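Local structure of galactose-binding-like protein (Bacteroides thetaiotaomicron, 7M1B) at residues Tyr137-Val142 with Arg181-Tyr186. The protein is a SusE-like protein with a galactose-binding-like domain, which probably binds carbohydrate and may take part in its breakdown. Numbering follows the deposited sequence.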
ATOM      1  N   TYR A 137      -3.114  29.638  -3.353  1.00 33.18           N
ATOM      2  CA  TYR A 137      -1.741  29.276  -3.062  1.00 42.01           C
ATOM      3  C   TYR A 137      -1.452  29.539  -1.594  1.00 43.04           C
ATOM      4  O   TYR A 137      -1.498  30.643  -1.112  1.00 34.96           O
ATOM      5  CB  TYR A 137      -0.762  29.956  -4.015  1.00 43.95           C
ATOM      6  CG  TYR A 137       0.702  29.594  -3.913  1.00 38.97           C
ATOM      7  CD1 TYR A 137       1.213  28.517  -4.629  1.00 48.32           C
ATOM      8  CD2 TYR A 137       1.581  30.319  -3.122  1.00 36.22           C
ATOM      9  CE1 TYR A 137       2.552  28.159  -4.554  1.00 42.62           C
ATOM     10  CE2 TYR A 137       2.928  29.993  -3.058  1.00 46.04           C
ATOM     11  CZ  TYR A 137       3.427  28.935  -3.801  1.00 41.87           C
ATOM     12  OH  TYR A 137       4.756  28.584  -3.681  1.00 38.30           O
ATOM     13  N   LEU A 138      -1.255  28.453  -0.832  1.00 39.51           N
ATOM     14  CA  LEU A 138      -1.144  28.492   0.621  1.00 41.27           C
ATOM     15  C   LEU A 138       0.257  27.967   0.961  1.00 33.00           C
ATOM     16  O   LEU A 138       0.832  27.314   0.075  1.00 36.52           O
ATOM     17  CB  LEU A 138      -2.276  27.626   1.221  1.00 40.12           C
ATOM     18  CG  LEU A 138      -3.712  28.120   0.938  1.00 38.07           C
ATOM     19  CD1 LEU A 138      -4.711  27.068   1.448  1.00 38.20           C
ATOM     20  CD2 LEU A 138      -3.990  29.482   1.612  1.00 37.50           C
ATOM     21  N   ILE A 139       0.807  28.432   2.095  1.00 36.88           N
ATOM     22  CA  ILE A 139       2.128  28.029   2.639  1.00 43.05           C
ATOM     23  C   ILE A 139       1.906  27.543   4.067  1.00 43.45           C
ATOM     24  O   ILE A 139       1.409  28.287   4.924  1.00 37.25           O
ATOM     25  CB  ILE A 139       3.070  29.264   2.586  1.00 47.93           C
ATOM     26  CG1 ILE A 139       2.854  30.088   1.310  1.00 61.94           C
ATOM     27  CG2 ILE A 139       4.559  28.850   2.728  1.00 48.38           C
ATOM     28  CD1 ILE A 139       3.358  29.421   0.047  1.00 73.41           C
ATOM     29  N   PHE A 140       2.245  26.275   4.284  1.00 40.92           N
ATOM     30  CA  PHE A 140       2.038  25.734   5.610  1.00 42.37           C
ATOM     31  C   PHE A 140       3.383  25.639   6.313  1.00 37.42           C
ATOM     32  O   PHE A 140       4.296  25.029   5.767  1.00 42.75           O
ATOM     33  CB  PHE A 140       1.408  24.350   5.477  1.00 37.47           C
ATOM     34  CG  PHE A 140      -0.017  24.331   4.972  1.00 32.57           C
ATOM     35  CD1 PHE A 140      -0.312  24.544   3.622  1.00 40.48           C
ATOM     36  CD2 PHE A 140      -1.081  24.102   5.843  1.00 36.54           C
ATOM     37  CE1 PHE A 140      -1.620  24.478   3.161  1.00 36.23           C
ATOM     38  CE2 PHE A 140      -2.390  24.017   5.380  1.00 32.98           C
ATOM     39  CZ  PHE A 140      -2.660  24.196   4.045  1.00 34.84           C
ATOM     40  N   ASP A 141       3.501  26.268   7.493  1.00 39.61           N
ATOM     41  CA  ASP A 141       4.744  26.188   8.255  1.00 39.12           C
ATOM     42  C   ASP A 141       4.476  25.276   9.445  1.00 38.90           C
ATOM     43  O   ASP A 141       3.609  25.594  10.266  1.00 40.23           O
ATOM     44  CB  ASP A 141       5.176  27.561   8.793  1.00 42.97           C
ATOM     45  CG  ASP A 141       5.693  28.479   7.701  1.00 49.11           C
ATOM     46  OD1 ASP A 141       6.515  27.990   6.874  1.00 46.99           O
ATOM     47  OD2 ASP A 141       5.250  29.664   7.665  1.00 49.43           O
ATOM     48  N   VAL A 142       5.219  24.159   9.556  1.00 43.79           N
ATOM     49  CA  VAL A 142       4.882  23.156  10.574  1.00 45.31           C
ATOM     50  C   VAL A 142       6.048  23.025  11.566  1.00 35.99           C
ATOM     51  O   VAL A 142       7.226  22.726  11.133  1.00 50.14           O
ATOM     52  CB  VAL A 142       4.543  21.763   9.992  1.00 37.96           C
ATOM     53  CG1 VAL A 142       4.236  20.782  11.114  1.00 37.65           C
ATOM     54  CG2 VAL A 142       3.382  21.838   9.007  1.00 36.18           C
ATOM     55  N   ARG A 181       0.873  26.847  11.072  1.00 46.68           N
ATOM     56  CA  ARG A 181       0.391  28.173  10.665  1.00 46.02           C
ATOM     57  C   ARG A 181       0.310  28.178   9.143  1.00 46.54           C
ATOM     58  O   ARG A 181       1.178  27.491   8.509  1.00 40.33           O
ATOM     59  CB  ARG A 181       1.343  29.255  11.186  1.00 45.90           C
ATOM     60  CG  ARG A 181       0.841  29.960  12.441  1.00 56.71           C
ATOM     61  CD  ARG A 181       1.656  31.179  12.813  1.00 62.98           C
ATOM     62  NE  ARG A 181       0.777  32.329  12.924  1.00 77.46           N
ATOM     63  CZ  ARG A 181       1.167  33.554  13.251  1.00 81.73           C
ATOM     64  NH1 ARG A 181       2.439  33.793  13.520  1.00 78.22           N
ATOM     65  NH2 ARG A 181       0.284  34.536  13.309  1.00 94.11           N
ATOM     66  N   VAL A 182      -0.716  28.867   8.582  1.00 40.20           N
ATOM     67  CA  VAL A 182      -0.935  28.973   7.128  1.00 32.20           C
ATOM     68  C   VAL A 182      -0.772  30.448   6.788  1.00 46.66           C
ATOM     69  O   VAL A 182      -1.323  31.286   7.506  1.00 50.86           O
ATOM     70  CB  VAL A 182      -2.324  28.442   6.693  1.00 35.44           C
ATOM     71  CG1 VAL A 182      -2.328  28.162   5.171  1.00 39.30           C
ATOM     72  CG2 VAL A 182      -2.644  27.097   7.409  1.00 37.35           C
ATOM     73  N   ARG A 183      -0.048  30.709   5.676  1.00 41.67           N
ATOM     74  CA  ARG A 183       0.171  32.073   5.151  1.00 45.84           C
ATOM     75  C   ARG A 183       0.004  32.100   3.625  1.00 58.41           C
ATOM     76  O   ARG A 183       0.005  31.042   2.988  1.00 36.88           O
ATOM     77  CB  ARG A 183       1.503  32.706   5.614  1.00 54.82           C
ATOM     78  CG  ARG A 183       2.796  32.074   5.021  1.00 41.94           C
ATOM     79  CD  ARG A 183       4.011  32.552   5.804  1.00 41.97           C
ATOM     80  NE  ARG A 183       5.202  31.792   5.405  1.00 53.49           N
ATOM     81  CZ  ARG A 183       5.918  32.019   4.303  1.00 66.22           C
ATOM     82  NH1 ARG A 183       5.556  32.986   3.470  1.00 76.93           N
ATOM     83  NH2 ARG A 183       6.985  31.266   4.041  1.00 66.46           N
ATOM     84  N   ASP A 184      -0.210  33.300   3.047  1.00 55.45           N
ATOM     85  CA  ASP A 184      -0.434  33.428   1.600  1.00 48.99           C
ATOM     86  C   ASP A 184       0.667  34.338   1.050  1.00 47.44           C
ATOM     87  O   ASP A 184       1.494  34.812   1.857  1.00 43.98           O
ATOM     88  CB  ASP A 184      -1.880  33.822   1.260  1.00 53.01           C
ATOM     89  CG  ASP A 184      -2.284  35.233   1.763  1.00 56.28           C
ATOM     90  OD1 ASP A 184      -1.399  36.055   2.144  1.00 44.10           O
ATOM     91  OD2 ASP A 184      -3.505  35.555   1.787  1.00 40.79           O
ATOM     92  N   LEU A 185       0.658  34.549  -0.296  1.00 40.50           N
ATOM     93  CA  LEU A 185       1.700  35.320  -0.964  1.00 49.94           C
ATOM     94  C   LEU A 185       1.374  36.817  -0.876  1.00 62.88           C
ATOM     95  O   LEU A 185       2.072  37.633  -1.476  1.00 61.60           O
ATOM     96  CB  LEU A 185       1.769  34.875  -2.430  1.00 47.99           C
ATOM     97  CG  LEU A 185       2.734  33.727  -2.739  1.00 48.49           C
ATOM     98  CD1 LEU A 185       2.668  33.364  -4.223  1.00 62.09           C
ATOM     99  CD2 LEU A 185       4.171  34.109  -2.336  1.00 47.60           C
ATOM    100  N   TYR A 186       0.337  37.158  -0.105  1.00 46.48           N
ATOM    101  CA  TYR A 186      -0.075  38.523   0.175  1.00 41.00           C
ATOM    102  C   TYR A 186       0.323  38.961   1.581  1.00 60.92           C
ATOM    103  O   TYR A 186      -0.070  40.035   1.986  1.00 62.09           O
ATOM    104  CB  TYR A 186      -1.600  38.574   0.096  1.00 40.36           C
ATOM    105  CG  TYR A 186      -2.080  38.308  -1.305  1.00 44.51           C
ATOM    106  CD1 TYR A 186      -1.890  39.200  -2.329  1.00 46.70           C
ATOM    107  CD2 TYR A 186      -2.666  37.105  -1.639  1.00 40.27           C
ATOM    108  CE1 TYR A 186      -2.322  38.978  -3.623  1.00 46.40           C
ATOM    109  CE2 TYR A 186      -3.088  36.841  -2.934  1.00 39.81           C
ATOM    110  CZ  TYR A 186      -2.937  37.796  -3.933  1.00 57.90           C
ATOM    111  OH  TYR A 186      -3.352  37.533  -5.215  1.00 69.58           O
TER
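Arg-183 reaches across to Asp-141 and lies over Ile-139 on the way. Its CG sits between the backbone N and the carbonyl carbon (chi1 69°), and the side chain runs extended from CG to NE, which carries NE across to the Asp-141 carboxylate. NE of Arg-183 donates to OD2 of Asp-141 at 3.1 Å, on its syn lone pair, in a salt bridge. OD2 lies almost in the guanidinium plane, and the carboxylate plane is turned 23° from it. CG2 of Ile-139 lies over one guanidinium face, toward its rim, 3.7 Å from NH2 of Arg-183. The other Asp-141 oxygen, OD1, is hydrogen-bonded to Thr-156, so both ends of the carboxylate are held.

The strands are antiparallel neighbours at the centre of a four-stranded sheet in the DUF5126 region. Ile-139 with Arg-183 and Asp-141 with Arg-181 are hydrogen-bonded pairs; Phe-140 with Val-182 is the non-hydrogen-bonded pair between them.

On the other face, CG1 of Val-182 sits over the centre of the Phe-140 ring, 4.1 Å from the centroid, in a CH-pi contact. CG2 of Val-182 touches CE2 of Phe-140 at 3.7 Å. Phe-166 also meets this ring edge-to-face, and Ile-114 of helix 109-115 packs on Val-182. Beyond the paired residues, Leu-185 CD1 approaches Tyr-137 CD2 obliquely at 3.4 Å.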